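Uncharacterized protein (Sinorhizobium meliloti, PDB 4DNH) is of unknown function but folds as a TIM barrel and is probably an enzyme related to dihydrodipicolinate synthase. Local coordinates at residues 37-42 with 69-74; 49-52 with 57-60; 91-96 with 144-149; 357-362 with 366-371. All coordinates share one frame; numbering follows the deposited sequence.

Contact 1. Residues 37-42 with 69-74; sequences AFAAAH and HRLWDL
Ala-39 and Ala-41 meet Leu-71 in a small, buried, wholly apolar contact between the first strand of the barrel, 37-40, with its exit, and the last turns of helix 61-73. The two alanines are two residues apart in extended chain, so both methyl groups emerge on the same side of the backbone, the one facing the helix. Leu-71 answers with its forked end. Its CD1 lies against both alanines, 3.7 Å from CB of Ala-39 and 3.8 Å from CB of Ala-41, while of the two alanines its CD2 touches only Ala-39, at 3.8 Å from the same CB. The leucine's CG stands anti to its carbonyl carbon (chi1 -67°), and this torsion carries the fork out from the helix to the strand. With only methyl groups facing it across the contact, the leucine brings the two backbones close: the CA atoms of Ala-39 and Leu-71 are 7.5 Å apart. Beyond the pair, Leu-71 also packs on Val-78 of the next strand and on Ala-283. Ala-39 is tied by backbone hydrogen bonds to Gly-77 and Ala-79 of strand 77-80, whereas Phe-38, whose side chain leaves in the other direction, bonds to Ala-274 and Leu-276 of the strand that closes the barrel. The arrangement is the inner packing of a right-handed beta-alpha-beta crossover, the repeating unit of the TIM barrel.

Contact 2. Residues 49-52 with 57-60; sequences ADND and PAID
Ala-49 and Ala-58 meet methyl to methyl, and this is the closer part of an otherwise open surface contact within one long loop. Their CB atoms are modelled 3.2 Å apart, shorter than van der Waals contact, so the exact value is doubtful, though the two methyls clearly face each other. Asn-51 adds a looser flank. Its amide end lies beside the peptide leading into Ala-58, with ND2 4.0 Å from the backbone N of Ala-58 and 4.2 Å from the CB of the same residue. These are van der Waals neighbours; the hydrogen bond of ND2 goes instead to the carbonyl oxygen of Ala-56, just ahead of the 57-60 segment, and fixes the amide there. With CG lodged between the backbone N and the carbonyl carbon of the asparagine (chi1 60°), the amide extends to the 57-60 segment. Between the two contributing residues the chain reverses in an inverse gamma turn centred on Asp-50, closed by a weak bond from Asn-51 N to Ala-49 O of 3.1 Å. The solvent side is acidic: the side chains of Asp-50 and Asp-52 leave the partner segment and are exposed. Pro-57, turned from the 49-52 segment, rests on Ile-343, and Ala-58 pairs through its backbone with Asp-46. The loop runs from strand 37-40 to helix 61-73, whose N-cap is Asp-60, its OD1 weakly bonded to Arg-63 N, and on the way Pro-57 and Ile-59 lie on Glu-95 of helix 93-108.

Contact 3. Residues 91-96 with 144-149; sequences LGWPEA and EAIEAE
Trp-93 bridges to Ala-145 and Ile-146 where two consecutive outer helices of the TIM barrel, 93-108 and 132-148, lie side by side. The tryptophan belongs to the first turn of its helix, begun by the N-cap Gly-92, whose carbonyl oxygen accepts the N-H of Ala-96 (N to O 2.9 Å). The first bond of the side chain, to CB, heads neither to nor from the second helix, and only its end draws near. With CG anti to the backbone N (chi1 168°), the indole swings outward from its own helix and its distal ring advances across the gap. The pyrrole part, with NE1, still stops short of the other segment; on its way the indole meets the ring of His-123, the two planes inclined by about 35°, and touches Arg-87. Only the benzene half arrives. Its CZ2 finds the methyl of Ala-145 at the ring edge, close to the indole plane, so the small residue takes the rim of the ring. Ile-146, buried beside it, also packs on Ile-100 of the first helix and on Cys-117 and Ala-119 of strand 115-119, so that its side chain touches the neighbouring helix and the barrel strand together. CZ2 of Trp-93 is 3.9 Å from CB of Ala-145, and the adjacent CH2 stands 4.4 Å from CD1 of Ile-146, which approaches obliquely.

Contact 4. Residues 357-362 with 366-371; sequences ELFRLA and GALADP
Ala-362 and Ala-367 are joined by a single backbone hydrogen bond, with apolar side chains packed beside it. The polar component comes first: the N of Ala-367 donates to the carbonyl oxygen of Ala-362 at 3.0 Å, in the carbonyl plane and moderately bent, with an angle of 148° at the hydrogen. The CB of Ala-367 also leans on that oxygen, at 3.7 Å. The bond belongs to a Schellman motif ending helix 352-364, in which Gly-366 leaves the helical conformation with a positive phi of 66°, a value that favours glycine. The apolar component is the work of Leu-368, which forks between two residues of the helix. Its CD2 sits 3.7 Å from CB of Ala-362, while CD1 comes over one face of the Phe-359 ring, toward the rim, 4.2 Å from CE2. The phenyl gets there because its CG is anti to the backbone N (chi1 175°), and the two side chains cross at about a right angle. Leu-330 of helix 323-333 packs against both Ala-362 and Leu-368. Were Leu-368 cut back to an alanine, the Phe-359 face and the Ala-362 methyl would probably lose their shared partner, leaving a gap between them. The ionic component lies within the helix: a salt bridge joins NH1 of Arg-360 to OE1 of Glu-357 at 2.9 Å, using the anti lone pair of OE1, which lies off the guanidinium plane, while NH2 bonds to the carbonyl oxygen of Pro-8.

The four contacts sample a barrel from its wall to its outlying helices. Contact 1 lies nearest the centre of the chain, at about 10 Å, and the loop that makes contact 2 falls between its two segments in sequence, although the centres of the two contacts are about 24 Å apart. Contacts 2 and 3 touch: CD1 of Ile-59 lies 3.8 Å from CD1 of Leu-91, and CG of Pro-57 is likewise 3.8 Å from CG of Glu-95, so the loop before helix 61-73 leans on the start of helix 93-108. Contact 4, beyond the last barrel strand in sequence, sits across the chain's centre from contact 3, with about 34 Å between their centres.

Contact 1. Residues 37-42 with 69-74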
loop_
_atom_site.group_PDB
_atom_site.type_symbol
_atom_site.label_atom_id
_atom_site.label_comp_id
_atom_site.label_asym_id
_atom_site.label_seq_id
_atom_site.Cartn_x
_atom_site.Cartn_y
_atom_site.Cartn_z
ATOM N N ALA A 37 -7.241 -10.130 1.299
ATOM C CA ALA A 37 -6.371 -9.095 1.849
ATOM C C ALA A 37 -5.028 -9.085 1.165
ATOM O O ALA A 37 -4.346 -10.110 1.131
ATOM C CB ALA A 37 -6.179 -9.314 3.334
ATOM N N PHE A 38 -4.650 -7.918 0.638
ATOM C CA PHE A 38 -3.328 -7.676 0.078
ATOM C C PHE A 38 -2.598 -6.682 0.955
ATOM O O PHE A 38 -3.191 -5.716 1.451
ATOM C CB PHE A 38 -3.435 -6.965 -1.266
ATOM C CG PHE A 38 -3.895 -7.829 -2.400
ATOM C CD1 PHE A 38 -5.247 -7.949 -2.691
ATOM C CD2 PHE A 38 -2.976 -8.449 -3.226
ATOM C CE1 PHE A 38 -5.670 -8.721 -3.763
ATOM C CE2 PHE A 38 -3.397 -9.211 -4.301
ATOM C CZ PHE A 38 -4.744 -9.353 -4.567
ATOM N N ALA A 39 -1.296 -6.877 1.095
ATOM C CA ALA A 39 -0.456 -5.799 1.554
ATOM C C ALA A 39 0.264 -5.161 0.352
ATOM O O ALA A 39 0.832 -5.859 -0.500
ATOM C CB ALA A 39 0.522 -6.305 2.591
ATOM N N ALA A 40 0.205 -3.833 0.255
ATOM C CA ALA A 40 1.008 -3.122 -0.736
ATOM C C ALA A 40 2.420 -3.033 -0.162
ATOM O O ALA A 40 2.634 -2.367 0.851
ATOM C CB ALA A 40 0.436 -1.743 -1.005
ATOM N N ALA A 41 3.380 -3.706 -0.793
ATOM C CA ALA A 41 4.658 -3.930 -0.147
ATOM C C ALA A 41 5.721 -2.916 -0.557
ATOM O O ALA A 41 5.787 -2.492 -1.718
ATOM C CB ALA A 41 5.141 -5.347 -0.426
ATOM N N HIS A 42 6.569 -2.563 0.403
ATOM C CA HIS A 42 7.608 -1.551 0.217
ATOM C C HIS A 42 8.816 -2.144 -0.465
ATOM O O HIS A 42 8.910 -3.369 -0.631
ATOM C CB HIS A 42 8.003 -0.966 1.572
ATOM C CG HIS A 42 8.762 -1.929 2.444
ATOM N ND1 HIS A 42 8.153 -2.887 3.159
ATOM C CD2 HIS A 42 10.128 -2.065 2.687
ATOM C CE1 HIS A 42 9.077 -3.593 3.836
ATOM N NE2 HIS A 42 10.282 -3.091 3.540
ATOM N N HIS A 69 7.976 -12.885 0.596
ATOM C CA HIS A 69 7.821 -14.227 1.181
ATOM C C HIS A 69 7.263 -14.182 2.574
ATOM O O HIS A 69 6.426 -15.031 2.949
ATOM C CB HIS A 69 9.128 -15.030 1.147
ATOM C CG HIS A 69 9.532 -15.473 -0.238
ATOM N ND1 HIS A 69 8.965 -16.530 -0.859
ATOM C CD2 HIS A 69 10.477 -14.957 -1.126
ATOM C CE1 HIS A 69 9.523 -16.690 -2.077
ATOM N NE2 HIS A 69 10.448 -15.724 -2.240
ATOM N N ARG A 70 7.700 -13.195 3.350
ATOM C CA ARG A 70 7.137 -12.940 4.676
ATOM C C ARG A 70 5.628 -12.718 4.584
ATOM O O ARG A 70 4.863 -13.245 5.414
ATOM C CB ARG A 70 7.806 -11.720 5.324
ATOM C CG ARG A 70 7.480 -11.490 6.792
ATOM C CD ARG A 70 8.152 -10.205 7.260
ATOM N NE ARG A 70 7.503 -9.524 8.390
ATOM C CZ ARG A 70 7.646 -9.877 9.669
ATOM N NH1 ARG A 70 8.402 -10.936 9.997
ATOM N NH2 ARG A 70 7.022 -9.181 10.622
ATOM N N LEU A 71 5.200 -11.956 3.573
ATOM C CA LEU A 71 3.768 -11.667 3.411
ATOM C C LEU A 71 3.020 -12.917 2.992
ATOM O O LEU A 71 1.993 -13.248 3.569
ATOM C CB LEU A 71 3.484 -10.507 2.439
ATOM C CG LEU A 71 3.912 -9.087 2.816
ATOM C CD1 LEU A 71 3.635 -8.133 1.655
ATOM C CD2 LEU A 71 3.239 -8.583 4.082
ATOM N N TRP A 72 3.535 -13.616 1.990
ATOM C CA TRP A 72 2.921 -14.885 1.590
ATOM C C TRP A 72 2.825 -15.868 2.717
ATOM O O TRP A 72 1.796 -16.526 2.839
ATOM C CB TRP A 72 3.601 -15.473 0.378
ATOM C CG TRP A 72 3.394 -14.632 -0.854
ATOM C CD1 TRP A 72 2.234 -13.962 -1.239
ATOM C CD2 TRP A 72 4.368 -14.347 -1.920
ATOM N NE1 TRP A 72 2.419 -13.306 -2.429
ATOM C CE2 TRP A 72 3.673 -13.492 -2.894
ATOM C CE3 TRP A 72 5.701 -14.703 -2.160
ATOM C CZ2 TRP A 72 4.300 -13.027 -4.046
ATOM C CZ3 TRP A 72 6.323 -14.222 -3.323
ATOM C CH2 TRP A 72 5.635 -13.403 -4.241
ATOM N N ASP A 73 3.857 -15.928 3.569
ATOM C CA ASP A 73 3.900 -16.837 4.747
ATOM C C ASP A 73 2.757 -16.587 5.706
ATOM O O ASP A 73 2.234 -17.523 6.306
ATOM C CB ASP A 73 5.199 -16.667 5.553
ATOM C CG ASP A 73 6.410 -17.309 4.885
ATOM O OD1 ASP A 73 6.246 -18.063 3.905
ATOM O OD2 ASP A 73 7.543 -17.043 5.347
ATOM N N LEU A 74 2.393 -15.314 5.856
ATOM C CA LEU A 74 1.324 -14.905 6.755
ATOM C C LEU A 74 -0.057 -14.996 6.098
ATOM O O LEU A 74 -1.076 -14.676 6.726
ATOM C CB LEU A 74 1.575 -13.490 7.281
ATOM C CG LEU A 74 2.793 -13.298 8.196
ATOM C CD1 LEU A 74 3.122 -11.822 8.314
ATOM C CD2 LEU A 74 2.612 -13.892 9.586
#

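Contact 2. Residues 49-52 with 57-60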
loop_
_atom_site.group_PDB
_atom_site.type_symbol
_atom_site.label_atom_id
_atom_site.label_comp_id
_atom_site.label_asym_id
_atom_site.label_seq_id
_atom_site.Cartn_x
_atom_site.Cartn_y
_atom_site.Cartn_z
ATOM N N ALA A 49 25.139 1.131 -3.155
ATOM C CA ALA A 49 25.191 1.471 -4.568
ATOM C C ALA A 49 25.722 2.883 -4.801
ATOM O O ALA A 49 25.510 3.784 -3.979
ATOM C CB ALA A 49 23.822 1.310 -5.192
ATOM N N ASP A 50 26.407 3.061 -5.929
ATOM C CA ASP A 50 26.917 4.358 -6.368
ATOM C C ASP A 50 25.850 5.143 -7.145
ATOM O O ASP A 50 26.082 5.558 -8.279
ATOM C CB ASP A 50 28.189 4.162 -7.225
ATOM C CG ASP A 50 28.980 5.460 -7.422
ATOM O OD1 ASP A 50 28.793 6.402 -6.622
ATOM O OD2 ASP A 50 29.792 5.547 -8.369
ATOM N N ASN A 51 24.676 5.324 -6.544
ATOM C CA ASN A 51 23.580 6.107 -7.142
ATOM C C ASN A 51 23.530 7.559 -6.641
ATOM O O ASN A 51 24.179 7.894 -5.650
ATOM C CB ASN A 51 22.246 5.428 -6.829
ATOM C CG ASN A 51 21.980 5.308 -5.326
ATOM O OD1 ASN A 51 22.899 5.113 -4.535
ATOM N ND2 ASN A 51 20.710 5.417 -4.933
ATOM N N ASP A 52 22.776 8.424 -7.325
ATOM C CA ASP A 52 22.340 9.712 -6.740
ATOM C C ASP A 52 20.971 9.450 -6.115
ATOM O O ASP A 52 19.988 9.305 -6.846
ATOM C CB ASP A 52 22.205 10.815 -7.788
ATOM C CG ASP A 52 23.417 10.944 -8.670
ATOM O OD1 ASP A 52 24.508 11.308 -8.161
ATOM O OD2 ASP A 52 23.269 10.712 -9.892
ATOM N N PRO A 57 17.110 5.125 -8.228
ATOM C CA PRO A 57 17.133 4.148 -7.144
ATOM C C PRO A 57 18.099 2.983 -7.392
ATOM O O PRO A 57 18.481 2.715 -8.533
ATOM C CB PRO A 57 15.697 3.642 -7.134
ATOM C CG PRO A 57 15.332 3.640 -8.593
ATOM C CD PRO A 57 16.057 4.807 -9.213
ATOM N N ALA A 58 18.494 2.319 -6.309
ATOM C CA ALA A 58 19.290 1.102 -6.364
ATOM C C ALA A 58 18.655 0.177 -5.363
ATOM O O ALA A 58 18.526 0.536 -4.187
ATOM C CB ALA A 58 20.722 1.384 -5.988
ATOM N N ILE A 59 18.238 -0.994 -5.824
ATOM C CA ILE A 59 17.375 -1.862 -5.028
ATOM C C ILE A 59 18.127 -3.086 -4.519
ATOM O O ILE A 59 18.960 -3.665 -5.216
ATOM C CB ILE A 59 16.125 -2.282 -5.843
ATOM C CG1 ILE A 59 15.273 -1.044 -6.173
ATOM C CG2 ILE A 59 15.297 -3.330 -5.100
ATOM C CD1 ILE A 59 14.228 -1.252 -7.252
ATOM N N ASP A 60 17.843 -3.468 -3.284
ATOM C CA ASP A 60 18.325 -4.727 -2.771
ATOM C C ASP A 60 17.270 -5.784 -3.086
ATOM O O ASP A 60 16.289 -5.915 -2.369
ATOM C CB ASP A 60 18.552 -4.603 -1.266
ATOM C CG ASP A 60 19.061 -5.879 -0.646
ATOM O OD1 ASP A 60 19.127 -6.911 -1.344
ATOM O OD2 ASP A 60 19.395 -5.861 0.550
#

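Contact 3. Residues 91-96 with 144-149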
loop_
_atom_site.group_PDB
_atom_site.type_symbol
_atom_site.label_atom_id
_atom_site.label_comp_id
_atom_site.label_asym_id
_atom_site.label_seq_id
_atom_site.Cartn_x
_atom_site.Cartn_y
_atom_site.Cartn_z
ATOM N N LEU A 91 10.292 5.308 -7.678
ATOM C CA LEU A 91 10.432 4.045 -8.385
ATOM C C LEU A 91 9.957 4.199 -9.819
ATOM O O LEU A 91 8.768 4.221 -10.073
ATOM C CB LEU A 91 9.655 2.940 -7.665
ATOM C CG LEU A 91 9.917 1.523 -8.196
ATOM C CD1 LEU A 91 11.227 1.004 -7.649
ATOM C CD2 LEU A 91 8.802 0.551 -7.857
ATOM N N GLY A 92 10.881 4.335 -10.761
ATOM C CA GLY A 92 10.494 4.478 -12.161
ATOM C C GLY A 92 9.859 3.203 -12.711
ATOM O O GLY A 92 9.861 2.141 -12.056
ATOM N N TRP A 93 9.315 3.306 -13.916
ATOM C CA TRP A 93 8.751 2.157 -14.601
ATOM C C TRP A 93 9.760 1.043 -14.815
ATOM O O TRP A 93 9.456 -0.101 -14.525
ATOM C CB TRP A 93 8.075 2.592 -15.896
ATOM C CG TRP A 93 7.694 1.459 -16.823
ATOM C CD1 TRP A 93 8.000 1.340 -18.169
ATOM C CD2 TRP A 93 6.909 0.248 -16.505
ATOM N NE1 TRP A 93 7.489 0.183 -18.690
ATOM C CE2 TRP A 93 6.829 -0.520 -17.751
ATOM C CE3 TRP A 93 6.304 -0.260 -15.356
ATOM C CZ2 TRP A 93 6.160 -1.737 -17.827
ATOM C CZ3 TRP A 93 5.642 -1.492 -15.442
ATOM C CH2 TRP A 93 5.571 -2.210 -16.652
ATOM N N PRO A 94 10.983 1.355 -15.298
ATOM C CA PRO A 94 11.949 0.253 -15.505
ATOM C C PRO A 94 12.184 -0.626 -14.265
ATOM O O PRO A 94 12.177 -1.859 -14.355
ATOM C CB PRO A 94 13.236 0.996 -15.897
ATOM C CG PRO A 94 12.734 2.215 -16.597
ATOM C CD PRO A 94 11.522 2.639 -15.801
ATOM N N GLU A 95 12.380 0.019 -13.124
ATOM C CA GLU A 95 12.572 -0.671 -11.861
ATOM C C GLU A 95 11.285 -1.351 -11.379
ATOM O O GLU A 95 11.342 -2.407 -10.766
ATOM C CB GLU A 95 13.055 0.314 -10.807
ATOM C CG GLU A 95 14.436 0.882 -11.077
ATOM C CD GLU A 95 14.450 1.996 -12.119
ATOM O OE1 GLU A 95 13.491 2.809 -12.199
ATOM O OE2 GLU A 95 15.450 2.058 -12.863
ATOM N N ALA A 96 10.138 -0.735 -11.665
ATOM C CA ALA A 96 8.831 -1.299 -11.341
ATOM C C ALA A 96 8.555 -2.579 -12.145
ATOM O O ALA A 96 8.101 -3.576 -11.590
ATOM C CB ALA A 96 7.726 -0.272 -11.556
ATOM N N GLU A 144 0.720 -5.148 -21.263
ATOM C CA GLU A 144 1.257 -6.260 -22.040
ATOM C C GLU A 144 2.533 -6.798 -21.410
ATOM O O GLU A 144 2.720 -8.011 -21.313
ATOM C CB GLU A 144 1.475 -5.867 -23.506
ATOM C CG GLU A 144 0.188 -5.864 -24.331
ATOM C CD GLU A 144 0.330 -5.174 -25.687
ATOM O OE1 GLU A 144 1.370 -4.507 -25.932
ATOM O OE2 GLU A 144 -0.614 -5.291 -26.507
ATOM N N ALA A 145 3.395 -5.891 -20.958
ATOM C CA ALA A 145 4.603 -6.275 -20.237
ATOM C C ALA A 145 4.278 -7.175 -19.044
ATOM O O ALA A 145 4.893 -8.236 -18.887
ATOM C CB ALA A 145 5.372 -5.046 -19.793
ATOM N N ILE A 146 3.290 -6.778 -18.240
ATOM C CA ILE A 146 2.902 -7.546 -17.048
ATOM C C ILE A 146 2.283 -8.909 -17.392
ATOM O O ILE A 146 2.722 -9.956 -16.885
ATOM C CB ILE A 146 1.996 -6.730 -16.097
ATOM C CG1 ILE A 146 2.804 -5.613 -15.437
ATOM C CG2 ILE A 146 1.428 -7.622 -15.006
ATOM C CD1 ILE A 146 2.011 -4.365 -15.133
ATOM N N GLU A 147 1.281 -8.891 -18.263
ATOM C CA GLU A 147 0.638 -10.113 -18.719
ATOM C C GLU A 147 1.632 -11.104 -19.313
ATOM O O GLU A 147 1.475 -12.312 -19.130
ATOM C CB GLU A 147 -0.470 -9.788 -19.712
ATOM C CG GLU A 147 -1.704 -9.205 -19.035
ATOM C CD GLU A 147 -2.802 -8.796 -19.997
ATOM O OE1 GLU A 147 -2.533 -8.635 -21.209
ATOM O OE2 GLU A 147 -3.947 -8.624 -19.525
ATOM N N ALA A 148 2.667 -10.607 -19.994
ATOM C CA ALA A 148 3.701 -11.498 -20.543
ATOM C C ALA A 148 4.452 -12.277 -19.453
ATOM O O ALA A 148 5.013 -13.319 -19.727
ATOM C CB ALA A 148 4.679 -10.740 -21.436
ATOM N N GLU A 149 4.463 -11.770 -18.225
ATOM C CA GLU A 149 5.099 -12.481 -17.111
ATOM C C GLU A 149 4.053 -13.263 -16.295
ATOM O O GLU A 149 4.340 -13.781 -15.212
ATOM C CB GLU A 149 5.876 -11.503 -16.223
ATOM C CG GLU A 149 6.907 -10.645 -16.947
ATOM C CD GLU A 149 8.166 -11.410 -17.354
ATOM O OE1 GLU A 149 8.404 -12.522 -16.830
ATOM O OE2 GLU A 149 8.932 -10.899 -18.204
#

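Contact 4. Residues 357-362 with 366-371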
loop_
_atom_site.group_PDB
_atom_site.type_symbol
_atom_site.label_atom_id
_atom_site.label_comp_id
_atom_site.label_asym_id
_atom_site.label_seq_id
_atom_site.Cartn_x
_atom_site.Cartn_y
_atom_site.Cartn_z
ATOM N N GLU A 357 7.615 8.612 18.222
ATOM C CA GLU A 357 6.192 8.372 18.487
ATOM C C GLU A 357 5.718 7.086 17.814
ATOM O O GLU A 357 5.037 6.256 18.440
ATOM C CB GLU A 357 5.314 9.581 18.118
ATOM C CG GLU A 357 3.807 9.361 18.309
ATOM C CD GLU A 357 3.347 9.285 19.776
ATOM O OE1 GLU A 357 4.210 9.249 20.689
ATOM O OE2 GLU A 357 2.101 9.253 20.019
ATOM N N LEU A 358 6.101 6.921 16.552
ATOM C CA LEU A 358 5.938 5.664 15.820
ATOM C C LEU A 358 6.385 4.439 16.643
ATOM O O LEU A 358 5.660 3.463 16.744
ATOM C CB LEU A 358 6.698 5.729 14.482
ATOM C CG LEU A 358 6.361 4.688 13.408
ATOM C CD1 LEU A 358 6.685 5.210 12.018
ATOM C CD2 LEU A 358 7.114 3.389 13.658
ATOM N N PHE A 359 7.569 4.501 17.235
ATOM C CA PHE A 359 8.047 3.441 18.127
ATOM C C PHE A 359 7.096 3.157 19.313
ATOM O O PHE A 359 6.781 1.992 19.574
ATOM C CB PHE A 359 9.491 3.758 18.556
ATOM C CG PHE A 359 10.083 2.811 19.570
ATOM C CD1 PHE A 359 9.859 2.996 20.939
ATOM C CD2 PHE A 359 10.923 1.776 19.165
ATOM C CE1 PHE A 359 10.429 2.138 21.874
ATOM C CE2 PHE A 359 11.504 0.914 20.095
ATOM C CZ PHE A 359 11.257 1.093 21.454
ATOM N N ARG A 360 6.620 4.191 20.015
ATOM C CA ARG A 360 5.675 3.982 21.149
ATOM C C ARG A 360 4.365 3.361 20.711
ATOM O O ARG A 360 3.870 2.428 21.336
ATOM C CB ARG A 360 5.313 5.279 21.854
ATOM C CG ARG A 360 6.454 6.138 22.350
ATOM C CD ARG A 360 5.867 7.367 23.023
ATOM N NE ARG A 360 6.912 8.273 23.446
ATOM C CZ ARG A 360 7.451 9.220 22.682
ATOM N NH1 ARG A 360 7.029 9.413 21.434
ATOM N NH2 ARG A 360 8.411 9.983 23.178
ATOM N N LEU A 361 3.780 3.900 19.646
ATOM C CA LEU A 361 2.521 3.364 19.139
ATOM C C LEU A 361 2.716 1.943 18.587
ATOM O O LEU A 361 1.846 1.084 18.766
ATOM C CB LEU A 361 1.899 4.301 18.106
ATOM C CG LEU A 361 1.510 5.715 18.590
ATOM C CD1 LEU A 361 1.232 6.621 17.409
ATOM C CD2 LEU A 361 0.320 5.712 19.544
ATOM N N ALA A 362 3.866 1.678 17.958
ATOM C CA ALA A 362 4.201 0.298 17.529
ATOM C C ALA A 362 4.314 -0.658 18.717
ATOM O O ALA A 362 3.815 -1.783 18.662
ATOM C CB ALA A 362 5.474 0.267 16.700
ATOM N N GLY A 366 1.519 -4.024 19.705
ATOM C CA GLY A 366 2.093 -5.360 19.599
ATOM C C GLY A 366 2.734 -5.601 18.250
ATOM O O GLY A 366 2.896 -6.758 17.836
ATOM N N ALA A 367 3.097 -4.503 17.574
ATOM C CA ALA A 367 3.688 -4.524 16.222
ATOM C C ALA A 367 5.218 -4.559 16.192
ATOM O O ALA A 367 5.816 -4.554 15.110
ATOM C CB ALA A 367 3.166 -3.352 15.385
ATOM N N LEU A 368 5.855 -4.583 17.357
ATOM C CA LEU A 368 7.301 -4.843 17.429
ATOM C C LEU A 368 7.548 -6.338 17.646
ATOM O O LEU A 368 7.451 -6.831 18.776
ATOM C CB LEU A 368 7.951 -4.034 18.556
ATOM C CG LEU A 368 7.803 -2.516 18.525
ATOM C CD1 LEU A 368 8.427 -1.926 19.777
ATOM C CD2 LEU A 368 8.439 -1.923 17.266
ATOM N N ALA A 369 7.841 -7.063 16.566
ATOM C CA ALA A 369 8.063 -8.527 16.639
ATOM C C ALA A 369 9.140 -8.889 17.660
ATOM O O ALA A 369 9.004 -9.873 18.402
ATOM C CB ALA A 369 8.413 -9.101 15.269
ATOM N N ASP A 370 10.189 -8.068 17.707
ATOM C CA ASP A 370 11.314 -8.281 18.617
ATOM C C ASP A 370 11.663 -6.991 19.383
ATOM O O ASP A 370 12.490 -6.197 18.920
ATOM C CB ASP A 370 12.520 -8.803 17.830
ATOM C CG ASP A 370 13.617 -9.344 18.722
ATOM O OD1 ASP A 370 13.402 -9.472 19.949
ATOM O OD2 ASP A 370 14.701 -9.652 18.184
ATOM N N PRO A 371 11.029 -6.783 20.553
ATOM C CA PRO A 371 11.163 -5.545 21.332
ATOM C C PRO A 371 12.594 -5.168 21.695
ATOM O O PRO A 371 12.953 -4.001 21.577
ATOM C CB PRO A 371 10.336 -5.831 22.588
ATOM C CG PRO A 371 9.300 -6.786 22.124
ATOM C CD PRO A 371 9.997 -7.668 21.126
#